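Local coordinates for carbohydrate-binding protein (Flavonifractor plautii, PDB 6N1B) that probably removes the acetyl group from N-acetylgalactosamine on the A blood antigen, a step toward converting A to universal O type blood, at residues A[55-60]-A[69-74]; A[86-91]-A[105-110]; A[120-125]-A[206-211]; A[272-277]-A[337-342]. One frame throughout, in Å; residues are numbered along the deposited sequence.

Contact 1: A[55-60]-A[69-74]. With CA (calcium ion), chain D.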
# COMPACT_ATOMS: atom_id res chain seq x y z
N PRO A 55 -0.30 1.43 -4.36
CA PRO A 55 0.91 0.72 -4.59
C PRO A 55 1.50 0.23 -3.26
O PRO A 55 1.37 0.92 -2.26
CB PRO A 55 1.84 1.73 -5.24
CG PRO A 55 1.38 3.02 -4.59
CD PRO A 55 -0.11 2.90 -4.49
N ASP A 56 2.35 -0.80 -3.37
CA ASP A 56 3.30 -1.14 -2.31
C ASP A 56 4.63 -1.59 -2.94
O ASP A 56 4.58 -2.57 -3.74
CB ASP A 56 2.74 -2.17 -1.33
CG ASP A 56 3.54 -2.10 -0.04
OD1 ASP A 56 3.66 -1.01 0.56
OD2 ASP A 56 4.14 -3.16 0.36
N VAL A 57 5.67 -0.81 -2.64
CA VAL A 57 6.91 -1.04 -3.33
C VAL A 57 7.93 -1.66 -2.38
O VAL A 57 7.99 -1.28 -1.20
CB VAL A 57 7.44 0.32 -3.85
CG1 VAL A 57 8.78 0.18 -4.55
CG2 VAL A 57 6.46 0.89 -4.88
N VAL A 58 8.70 -2.63 -2.89
CA VAL A 58 9.82 -3.23 -2.21
C VAL A 58 11.11 -2.83 -2.96
O VAL A 58 11.17 -3.05 -4.16
CB VAL A 58 9.70 -4.76 -2.15
CG1 VAL A 58 10.96 -5.36 -1.53
CG2 VAL A 58 8.44 -5.24 -1.40
N VAL A 59 12.00 -2.18 -2.22
CA VAL A 59 13.30 -1.78 -2.77
C VAL A 59 14.40 -2.63 -2.14
O VAL A 59 14.57 -2.57 -0.94
CB VAL A 59 13.60 -0.26 -2.56
CG1 VAL A 59 14.90 0.13 -3.29
CG2 VAL A 59 12.43 0.56 -3.04
N LEU A 60 15.19 -3.33 -2.93
CA LEU A 60 16.23 -4.21 -2.45
C LEU A 60 17.61 -3.68 -2.82
O LEU A 60 17.75 -3.03 -3.82
CB LEU A 60 16.03 -5.55 -3.14
CG LEU A 60 14.73 -6.22 -2.97
CD1 LEU A 60 14.63 -7.46 -3.88
CD2 LEU A 60 14.40 -6.59 -1.52
N TYR A 69 13.59 -3.47 -7.78
CA TYR A 69 12.31 -2.89 -7.36
C TYR A 69 11.22 -3.83 -7.77
O TYR A 69 11.09 -4.27 -8.94
CB TYR A 69 12.04 -1.58 -8.01
CG TYR A 69 13.04 -0.49 -7.76
CD1 TYR A 69 14.25 -0.41 -8.45
CD2 TYR A 69 12.80 0.62 -6.91
CE1 TYR A 69 15.13 0.66 -8.31
CE2 TYR A 69 13.61 1.68 -6.76
CZ TYR A 69 14.80 1.70 -7.46
OH TYR A 69 15.62 2.81 -7.36
N TRP A 70 10.32 -4.13 -6.81
CA TRP A 70 9.11 -4.97 -7.03
C TRP A 70 7.93 -4.21 -6.46
O TRP A 70 8.09 -3.65 -5.34
CB TRP A 70 9.26 -6.33 -6.38
CG TRP A 70 10.24 -7.17 -7.17
CD1 TRP A 70 11.62 -7.13 -7.14
CD2 TRP A 70 9.87 -8.08 -8.21
NE1 TRP A 70 12.10 -7.95 -8.12
CE2 TRP A 70 11.08 -8.58 -8.78
CE3 TRP A 70 8.68 -8.56 -8.72
CZ2 TRP A 70 11.08 -9.49 -9.85
CZ3 TRP A 70 8.68 -9.51 -9.74
CH2 TRP A 70 9.87 -9.95 -10.28
N ALA A 71 6.79 -4.19 -7.15
CA ALA A 71 5.63 -3.53 -6.63
C ALA A 71 4.43 -4.44 -6.80
O ALA A 71 4.23 -5.08 -7.83
CB ALA A 71 5.41 -2.16 -7.28
N VAL A 72 3.54 -4.38 -5.78
CA VAL A 72 2.17 -4.88 -5.93
C VAL A 72 1.22 -3.69 -5.92
O VAL A 72 1.55 -2.65 -5.33
CB VAL A 72 1.87 -5.89 -4.80
CG1 VAL A 72 1.83 -5.23 -3.39
CG2 VAL A 72 0.55 -6.70 -5.09
N TYR A 73 0.11 -3.80 -6.61
CA TYR A 73 -0.81 -2.70 -6.70
C TYR A 73 -2.16 -3.28 -7.15
O TYR A 73 -2.29 -4.48 -7.46
CB TYR A 73 -0.32 -1.65 -7.74
CG TYR A 73 -0.20 -2.16 -9.15
CD1 TYR A 73 0.85 -3.02 -9.53
CD2 TYR A 73 -1.14 -1.90 -10.09
CE1 TYR A 73 0.91 -3.55 -10.76
CE2 TYR A 73 -1.08 -2.46 -11.39
CZ TYR A 73 -0.03 -3.25 -11.68
OH TYR A 73 0.08 -3.81 -12.95
N THR A 74 -3.19 -2.42 -7.17
CA THR A 74 -4.53 -2.88 -7.70
C THR A 74 -5.04 -1.85 -8.69
O THR A 74 -5.14 -0.67 -8.36
CB THR A 74 -5.53 -2.96 -6.57
OG1 THR A 74 -5.46 -1.77 -5.75
CG2 THR A 74 -5.32 -4.16 -5.70
CA CA D . 4.81 -1.92 2.51
O HOH W 1 6.94 -2.80 0.97
O HOH W 2 6.46 -0.29 2.19
O HOH W 3 5.27 -2.23 4.84
O HOH W 4 5.35 -4.24 3.03
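Asp-56 to Val-59 pair with Tyr-69 to Val-72 as an antiparallel beta hairpin, the two innermost strands of one blade in a chain whose five sheets are arranged as in a five-bladed beta-propeller. Backbone hydrogen bonds come in two reciprocal sets. Asp-56 and Val-72 form one hydrogen-bonded pair and Val-58 and Trp-70 the next; in the latter Val-58 N reaches Trp-70 O at 2.7 Å in an almost straight bond (176°). Between these rungs lies the non-hydrogen-bonded pair Val-57 and Ala-71, whose CA atoms are 4.3 Å apart.

Apolar contacts divide between the two faces. On one, Val-57 CG2 meets Ala-71 CB at 4.0 Å, and Val-59 lies alongside the Tyr-69 ring with CG2 3.9 Å from CD2. These branched and aromatic residues suit an extended strand, and Trp-355 of the neighbouring sheet packs against both valines. On the other face Asp-56 and Val-72 touch through CB and CG1, while Trp-70 and Val-72 lean on Met-123.

Metal binding belongs to Asp-56 alone here. With CG anti to the backbone N (chi1 -160°), the carboxylate leaves the hairpin and grips a calcium ion with both oxygens. Arg-336 and Ser-338 bond to OD1 and the backbone N of Met-123 to OD2, which fixes the group's rotation; Arg-336 probably also offsets part of the charge gathered by three aspartates. Val-57 O joins the same site indirectly: a water 2.8 Å from the calcium ion donates a hydrogen bond to that oxygen, also at 2.8 Å.

Contact 2: A[86-91]-A[105-110]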
# COMPACT_ATOMS: atom_id res chain seq x y z
N PRO A 86 -5.00 -7.69 -6.97
CA PRO A 86 -3.52 -7.62 -6.86
C PRO A 86 -2.79 -8.01 -8.14
O PRO A 86 -3.05 -9.05 -8.73
CB PRO A 86 -3.21 -8.57 -5.70
CG PRO A 86 -4.42 -8.45 -4.85
CD PRO A 86 -5.60 -8.25 -5.80
N SER A 87 -1.87 -7.12 -8.52
CA SER A 87 -1.08 -7.17 -9.73
C SER A 87 0.37 -6.85 -9.36
O SER A 87 0.63 -6.10 -8.41
CB SER A 87 -1.66 -6.16 -10.74
OG SER A 87 -2.98 -6.54 -11.15
N ILE A 88 1.30 -7.41 -10.16
CA ILE A 88 2.74 -7.25 -9.88
C ILE A 88 3.46 -6.60 -11.09
O ILE A 88 3.19 -6.99 -12.27
CB ILE A 88 3.37 -8.63 -9.62
CG1 ILE A 88 2.81 -9.25 -8.34
CG2 ILE A 88 4.90 -8.66 -9.65
CD1 ILE A 88 3.36 -8.63 -7.06
N VAL A 89 4.38 -5.69 -10.76
CA VAL A 89 5.35 -5.21 -11.73
C VAL A 89 6.73 -5.20 -11.04
O VAL A 89 6.86 -5.26 -9.80
CB VAL A 89 4.99 -3.82 -12.30
CG1 VAL A 89 3.89 -3.93 -13.35
CG2 VAL A 89 4.65 -2.82 -11.21
N ALA A 90 7.78 -5.03 -11.85
CA ALA A 90 9.14 -4.90 -11.44
C ALA A 90 9.84 -3.77 -12.19
O ALA A 90 9.32 -3.36 -13.26
CB ALA A 90 9.94 -6.22 -11.55
N SER A 91 10.97 -3.28 -11.65
CA SER A 91 11.66 -2.19 -12.26
C SER A 91 13.10 -2.24 -11.89
O SER A 91 13.46 -2.72 -10.80
CB SER A 91 10.99 -0.86 -11.75
OG SER A 91 11.64 0.24 -12.31
N ASN A 105 -1.02 -10.95 -15.02
CA ASN A 105 -1.78 -10.15 -14.05
C ASN A 105 -3.30 -10.28 -14.37
O ASN A 105 -3.68 -10.42 -15.54
CB ASN A 105 -1.33 -8.71 -14.12
CG ASN A 105 -0.13 -8.48 -13.25
OD1 ASN A 105 -0.04 -8.98 -12.11
ND2 ASN A 105 0.81 -7.61 -13.72
N PRO A 106 -4.13 -10.20 -13.37
CA PRO A 106 -3.76 -10.07 -11.93
C PRO A 106 -3.26 -11.44 -11.39
O PRO A 106 -3.62 -12.50 -11.89
CB PRO A 106 -5.07 -9.61 -11.31
CG PRO A 106 -6.11 -10.31 -12.11
CD PRO A 106 -5.57 -10.31 -13.54
N ILE A 107 -2.53 -11.34 -10.29
CA ILE A 107 -2.04 -12.55 -9.62
C ILE A 107 -3.11 -13.23 -8.83
O ILE A 107 -2.97 -14.38 -8.44
CB ILE A 107 -0.72 -12.32 -8.86
CG1 ILE A 107 -0.85 -11.33 -7.69
CG2 ILE A 107 0.39 -11.91 -9.83
CD1 ILE A 107 0.16 -11.55 -6.57
N GLU A 108 -4.13 -12.51 -8.43
CA GLU A 108 -5.32 -13.00 -7.75
C GLU A 108 -6.51 -12.73 -8.67
O GLU A 108 -6.61 -11.59 -9.14
CB GLU A 108 -5.48 -12.34 -6.40
CG GLU A 108 -6.81 -12.60 -5.69
CD GLU A 108 -7.07 -14.08 -5.31
OE1 GLU A 108 -6.10 -14.84 -5.32
OE2 GLU A 108 -8.26 -14.34 -4.97
N PRO A 109 -7.33 -13.74 -8.97
CA PRO A 109 -8.32 -13.50 -10.01
C PRO A 109 -9.42 -12.49 -9.71
O PRO A 109 -9.78 -12.24 -8.55
CB PRO A 109 -8.94 -14.92 -10.25
CG PRO A 109 -8.52 -15.72 -9.12
CD PRO A 109 -7.30 -15.12 -8.50
N GLN A 110 -10.02 -11.99 -10.78
CA GLN A 110 -11.22 -11.25 -10.67
C GLN A 110 -12.28 -12.07 -9.95
O GLN A 110 -12.56 -13.23 -10.31
CB GLN A 110 -11.67 -10.86 -12.10
CG GLN A 110 -12.90 -10.03 -12.13
CD GLN A 110 -13.21 -9.44 -13.49
OE1 GLN A 110 -12.33 -8.78 -14.06
NE2 GLN A 110 -14.41 -9.69 -13.99
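Ile-107 N donates to Pro-86 O at 2.8 Å, a somewhat bent bond (141°) that ties an irregular loop, just past the cis peptide before Pro-106, to the start of strand 87-91. The cis bond turns the chain so that Asn-105, on its other side, also meets the strand.

Asn-105 does with its side chain what a neighbouring strand would do with its backbone. OD1 accepts from Ile-88 N at 2.8 Å and ND2 donates to Ile-88 O at 2.9 Å, the acceptor lying in the amide plane. Asparagine suits this place because it offers a carbonyl and an N-H together; Glu-99 takes a further bond from ND2 and helps fix the rotation of the amide.

The apolar part lies beside this clamp. Ile-107 CG1 stands between its own N and carbonyl carbon (chi1 64°), 3.3 Å from Pro-86 O, and CG2 and CD1 each come to 3.9 Å from Ile-88 CG1, the two isoleucines crossing at a slant. Pro-86 and the CB of Glu-108 lie side by side, both against Trp-136, while the carboxylate of Glu-108 forms a salt bridge with Arg-153.

Strand 87-91 is the last of its three-stranded sheet: Ser-87 and Val-89 bond back to strand 67-75, and the N-H and C=O of Ile-88, on its other edge, are met by Asn-105. Here a side-chain amide pairs with the outermost strand of what looks like a propeller blade.

Contact 3: A[120-125]-A[206-211]. With CA (calcium ion), chain C; CA (calcium ion), chain D.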
# COMPACT_ATOMS: atom_id res chain seq x y z
N ASP A 120 -6.14 -3.26 -1.40
CA ASP A 120 -5.20 -3.02 -0.30
C ASP A 120 -4.02 -3.97 -0.27
O ASP A 120 -3.74 -4.63 0.81
CB ASP A 120 -5.91 -3.04 1.06
CG ASP A 120 -6.92 -1.92 1.27
OD1 ASP A 120 -7.14 -1.15 0.33
OD2 ASP A 120 -7.63 -1.99 2.29
N ALA A 121 -3.25 -4.09 -1.32
CA ALA A 121 -2.10 -4.97 -1.33
C ALA A 121 -0.91 -4.34 -0.59
O ALA A 121 -0.62 -3.17 -0.67
CB ALA A 121 -1.72 -5.36 -2.71
N ASP A 122 -0.09 -5.22 0.00
CA ASP A 122 1.20 -4.86 0.66
C ASP A 122 2.12 -6.05 0.60
O ASP A 122 1.63 -7.19 0.80
CB ASP A 122 0.92 -4.43 2.12
CG ASP A 122 2.13 -3.95 2.90
OD1 ASP A 122 2.52 -2.69 2.88
OD2 ASP A 122 2.78 -4.85 3.52
N MET A 123 3.39 -5.84 0.24
CA MET A 123 4.32 -6.95 -0.04
C MET A 123 5.61 -6.73 0.74
O MET A 123 6.15 -5.62 0.86
CB MET A 123 4.57 -6.98 -1.53
CG MET A 123 5.51 -8.06 -2.06
SD MET A 123 5.41 -8.32 -3.81
CE MET A 123 6.14 -6.80 -4.38
N VAL A 124 6.10 -7.87 1.23
CA VAL A 124 7.35 -7.96 2.00
C VAL A 124 8.34 -8.91 1.34
O VAL A 124 7.93 -9.97 0.91
CB VAL A 124 7.02 -8.45 3.41
CG1 VAL A 124 8.23 -8.39 4.36
CG2 VAL A 124 5.99 -7.63 4.01
N TYR A 125 9.61 -8.54 1.35
CA TYR A 125 10.68 -9.48 1.04
C TYR A 125 11.08 -10.26 2.27
O TYR A 125 11.36 -9.67 3.32
CB TYR A 125 11.90 -8.74 0.50
CG TYR A 125 13.07 -9.65 0.21
CD1 TYR A 125 12.96 -10.61 -0.76
CD2 TYR A 125 14.21 -9.58 0.95
CE1 TYR A 125 13.97 -11.47 -1.06
CE2 TYR A 125 15.30 -10.43 0.67
CZ TYR A 125 15.19 -11.40 -0.30
OH TYR A 125 16.25 -12.27 -0.52
N SER A 206 -6.16 -1.89 4.68
CA SER A 206 -4.78 -1.48 4.40
C SER A 206 -3.70 -2.19 5.30
O SER A 206 -2.88 -1.49 5.91
CB SER A 206 -4.64 0.05 4.48
OG SER A 206 -3.35 0.51 4.11
N PRO A 207 -3.78 -3.52 5.31
CA PRO A 207 -2.69 -4.20 6.08
C PRO A 207 -1.31 -3.84 5.63
O PRO A 207 -1.07 -3.75 4.40
CB PRO A 207 -3.03 -5.70 5.79
CG PRO A 207 -3.69 -5.72 4.49
CD PRO A 207 -4.56 -4.48 4.52
N THR A 208 -0.39 -3.61 6.52
CA THR A 208 0.97 -3.26 6.15
C THR A 208 1.87 -4.05 7.06
O THR A 208 1.68 -4.03 8.31
CB THR A 208 1.19 -1.74 6.13
OG1 THR A 208 2.55 -1.43 5.85
CG2 THR A 208 0.85 -1.03 7.41
N ILE A 209 2.85 -4.75 6.50
CA ILE A 209 3.70 -5.71 7.21
C ILE A 209 5.15 -5.29 7.23
O ILE A 209 5.67 -4.81 6.22
CB ILE A 209 3.50 -7.10 6.56
CG1 ILE A 209 2.09 -7.62 6.63
CG2 ILE A 209 4.46 -8.11 7.24
CD1 ILE A 209 1.05 -7.07 5.63
N VAL A 210 5.79 -5.46 8.36
CA VAL A 210 7.23 -5.27 8.56
C VAL A 210 7.74 -6.44 9.38
O VAL A 210 7.12 -6.89 10.33
CB VAL A 210 7.52 -3.94 9.31
CG1 VAL A 210 9.00 -3.82 9.75
CG2 VAL A 210 7.11 -2.76 8.50
N TYR A 211 8.92 -6.93 8.99
CA TYR A 211 9.70 -7.84 9.86
C TYR A 211 10.57 -7.07 10.76
O TYR A 211 11.44 -6.31 10.37
CB TYR A 211 10.52 -8.82 9.01
CG TYR A 211 11.26 -9.79 9.96
CD1 TYR A 211 10.55 -10.82 10.53
CD2 TYR A 211 12.60 -9.66 10.26
CE1 TYR A 211 11.17 -11.72 11.41
CE2 TYR A 211 13.26 -10.55 11.10
CZ TYR A 211 12.54 -11.53 11.70
OH TYR A 211 13.11 -12.46 12.54
CA CA C . -8.38 0.35 0.07
CA CA D . 4.81 -1.92 2.51
O HOH W 5 -9.76 1.64 -0.61
O HOH W 6 -6.92 0.94 -1.41
O HOH W 7 -9.56 -0.49 -1.51
O HOH W 8 -9.73 -0.44 1.53
O HOH W 2 6.46 -0.29 2.19
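Asp-120 and Asp-122 reach Ser-206 and Ile-209 with their carboxylates, and each divides its two oxygens between a calcium ion and a backbone N-H of segment 206-211. Asp-120 OD1 binds one calcium ion at 2.0 Å while OD2 accepts from Ser-206 N at 2.8 Å. Asp-122, with CG anti to its N (chi1 -176°), binds the other through OD1 at 2.4 Å and accepts from Ile-209 N with OD2 at 3.0 Å. Both N-H groups come from above the carboxylate plane, by 44° and 55°. Aspartate suits these places because its short chain holds metal and strand together; Arg-336 also bonds to Asp-122 OD1, probably easing the crowding of charge.

Val-124 has two conformers; in one of them, and so less certainly, it crosses Ile-209 at about a right angle, CG2 against CG2.

The two strands run almost parallel with axes 6.5 Å apart, joined by these side chains without backbone hydrogen bonds, as the innermost strands of adjacent propeller blades are. Strand 116-126 bonds outward to 131-140 and strand 207-212 to 217-224; strand 52-60 flanks them beside the first, and strand 269-278 beside the second.

Contact 4: A[272-277]-A[337-342]. With CA (calcium ion), chain C; CA (calcium ion), chain D.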
# COMPACT_ATOMS: atom_id res chain seq x y z
N HIS A 272 -5.77 4.67 5.47
CA HIS A 272 -4.90 3.66 4.90
C HIS A 272 -3.47 4.04 5.29
O HIS A 272 -3.18 5.20 5.61
CB HIS A 272 -5.05 3.54 3.37
CG HIS A 272 -6.15 2.75 2.85
ND1 HIS A 272 -7.26 2.37 3.57
CD2 HIS A 272 -6.33 2.23 1.60
CE1 HIS A 272 -8.05 1.61 2.79
NE2 HIS A 272 -7.52 1.49 1.59
N GLN A 273 -2.53 3.08 5.26
CA GLN A 273 -1.17 3.35 5.77
C GLN A 273 -0.16 2.33 5.25
O GLN A 273 -0.52 1.23 4.87
CB GLN A 273 -1.14 3.33 7.30
CG GLN A 273 -1.64 2.02 7.94
CD GLN A 273 -3.15 1.86 8.01
OE1 GLN A 273 -3.88 2.85 8.32
NE2 GLN A 273 -3.65 0.61 7.76
N ASP A 274 1.12 2.78 5.29
CA ASP A 274 2.28 1.92 4.98
C ASP A 274 3.28 2.24 6.11
O ASP A 274 3.53 3.37 6.45
CB ASP A 274 2.89 2.28 3.62
CG ASP A 274 4.02 1.35 3.21
OD1 ASP A 274 3.89 0.11 3.45
OD2 ASP A 274 4.99 1.82 2.57
N VAL A 275 3.89 1.16 6.57
CA VAL A 275 4.94 1.26 7.65
C VAL A 275 6.25 0.67 7.16
O VAL A 275 6.28 -0.32 6.45
CB VAL A 275 4.49 0.55 8.94
CG1 VAL A 275 5.54 0.64 10.05
CG2 VAL A 275 3.15 1.11 9.42
N GLN A 276 7.37 1.29 7.59
CA GLN A 276 8.71 0.74 7.39
C GLN A 276 9.47 0.80 8.71
O GLN A 276 9.36 1.78 9.42
CB GLN A 276 9.49 1.55 6.36
CG GLN A 276 8.99 1.44 4.93
CD GLN A 276 9.50 0.22 4.28
OE1 GLN A 276 10.66 0.16 3.83
NE2 GLN A 276 8.67 -0.87 4.26
N TYR A 277 10.28 -0.25 8.97
CA TYR A 277 11.36 -0.06 9.95
C TYR A 277 12.56 0.59 9.16
O TYR A 277 12.93 0.01 8.11
CB TYR A 277 11.77 -1.33 10.69
CG TYR A 277 12.81 -0.99 11.71
CD1 TYR A 277 12.48 -0.37 12.96
CD2 TYR A 277 14.17 -1.24 11.45
CE1 TYR A 277 13.49 0.03 13.87
CE2 TYR A 277 15.15 -0.90 12.36
CZ TYR A 277 14.84 -0.25 13.51
OH TYR A 277 15.79 0.14 14.41
N SER A 337 -0.19 5.39 0.06
CA SER A 337 1.13 5.62 -0.50
C SER A 337 2.12 4.65 0.12
O SER A 337 1.93 4.18 1.26
CB SER A 337 1.50 7.05 -0.27
OG SER A 337 0.53 7.92 -0.93
N SER A 338 3.19 4.30 -0.58
CA SER A 338 4.25 3.43 -0.13
C SER A 338 5.56 4.18 -0.17
O SER A 338 5.74 5.02 -1.00
CB SER A 338 4.25 2.19 -1.00
OG SER A 338 5.26 1.28 -0.65
N PHE A 339 6.49 3.85 0.70
CA PHE A 339 7.75 4.58 0.69
C PHE A 339 8.93 3.70 0.98
O PHE A 339 8.81 2.59 1.57
CB PHE A 339 7.73 5.75 1.67
CG PHE A 339 7.81 5.38 3.10
CD1 PHE A 339 6.69 4.82 3.78
CD2 PHE A 339 8.92 5.56 3.78
CE1 PHE A 339 6.82 4.51 5.12
CE2 PHE A 339 9.09 5.22 5.15
CZ PHE A 339 8.00 4.73 5.79
N TYR A 340 10.08 4.25 0.62
CA TYR A 340 11.39 3.65 1.03
C TYR A 340 12.26 4.80 1.47
O TYR A 340 12.39 5.83 0.77
CB TYR A 340 12.04 2.93 -0.14
CG TYR A 340 13.39 2.37 0.06
CD1 TYR A 340 13.59 1.40 1.06
CD2 TYR A 340 14.48 2.85 -0.61
CE1 TYR A 340 14.87 0.85 1.28
CE2 TYR A 340 15.76 2.24 -0.40
CZ TYR A 340 15.92 1.32 0.58
OH TYR A 340 17.17 0.78 0.84
N TYR A 341 12.90 4.64 2.66
CA TYR A 341 13.97 5.54 3.10
C TYR A 341 15.28 5.02 2.51
O TYR A 341 15.72 3.93 2.89
CB TYR A 341 14.00 5.62 4.60
CG TYR A 341 15.07 6.49 5.15
CD1 TYR A 341 16.38 5.96 5.26
CD2 TYR A 341 14.86 7.75 5.65
CE1 TYR A 341 17.40 6.71 5.83
CE2 TYR A 341 15.83 8.51 6.28
CZ TYR A 341 17.11 7.97 6.35
OH TYR A 341 18.05 8.76 6.96
N GLU A 342 15.85 5.80 1.62
CA GLU A 342 17.10 5.43 0.95
C GLU A 342 18.23 6.05 1.76
O GLU A 342 18.39 7.26 1.75
CB GLU A 342 17.07 5.88 -0.46
CG GLU A 342 18.31 5.50 -1.23
CD GLU A 342 18.08 4.66 -2.44
OE1 GLU A 342 19.05 4.16 -2.93
OE2 GLU A 342 16.88 4.44 -2.87
CA CA C . -8.38 0.35 0.07
CA CA D . 4.81 -1.92 2.51
O HOH W 2 6.46 -0.29 2.19
O HOH W 9 12.37 2.30 4.25
O HOH W 5 -9.76 1.64 -0.61
O HOH W 6 -6.92 0.94 -1.41
O HOH W 7 -9.56 -0.49 -1.51
O HOH W 8 -9.73 -0.44 1.53
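The ring of Phe-339 takes Gln-276 CG over one face in a CH-pi contact, 3.8 Å from the centroid and 22° off the normal, and has Asp-274 O at its edge. The glutamine amide stands nearly upright to the ring, the planes 80° apart; the touching is done by CB and CG. CG of Phe-339 sits between its own N and carbonyl carbon (chi1 73°), which brings the ring up to strand 272-277. Gln-276 OE1 reaches the edge of the Tyr-340 ring and accepts from a water at 2.8 Å that in turn accepts from Tyr-341 N, bridging the strands; a long polar side chain suits this partly exposed end.

The buried end is charged. Asp-274 OD1 binds calcium at 2.4 Å, and OD2 accepts from Phe-339 N at 3.1 Å, met nearly along its C-O bond. OD2 also takes a 2.6 Å bond from a water that is itself a calcium ligand, so two ligands of the ion are bonded to each other, while Phe-339 N, in the second shell, holds OD2. His-272 presents NE2 to the other calcium ion at 2.1 Å, with two of that ion's waters at its ring edge.

Strand 269-278 pairs outward with 283-291 and strand 333-342 with 351-361. Phe-339 fills the seam between these two sheets, touching Val-285 and Ile-287 of one and Met-352 and Val-354 of the other, while on the far flank Val-275 packs against Val-210 of strand 207-212.

Contacts 1, 3 and 4 lie at the core, round the propeller axis; contact 2 is also buried but lies farther out, on the rim of the blade that contact 1 opens. Contacts 1 and 2 share that sheet, strand 67-75 joining them, and hold it by backbone pairing and by an amide that imitates it. Contacts 3 and 4 instead bridge separate sheets, so aspartate side chains, metal and water replace backbone ladders. One calcium ion gathers an aspartate from each of contacts 1, 3 and 4; the second, near the bound sugar, takes its protein ligands from contacts 3 and 4, with waters completing its shell. Contact 2 binds no metal and meets contact 3 where Ile-88 packs on Met-123.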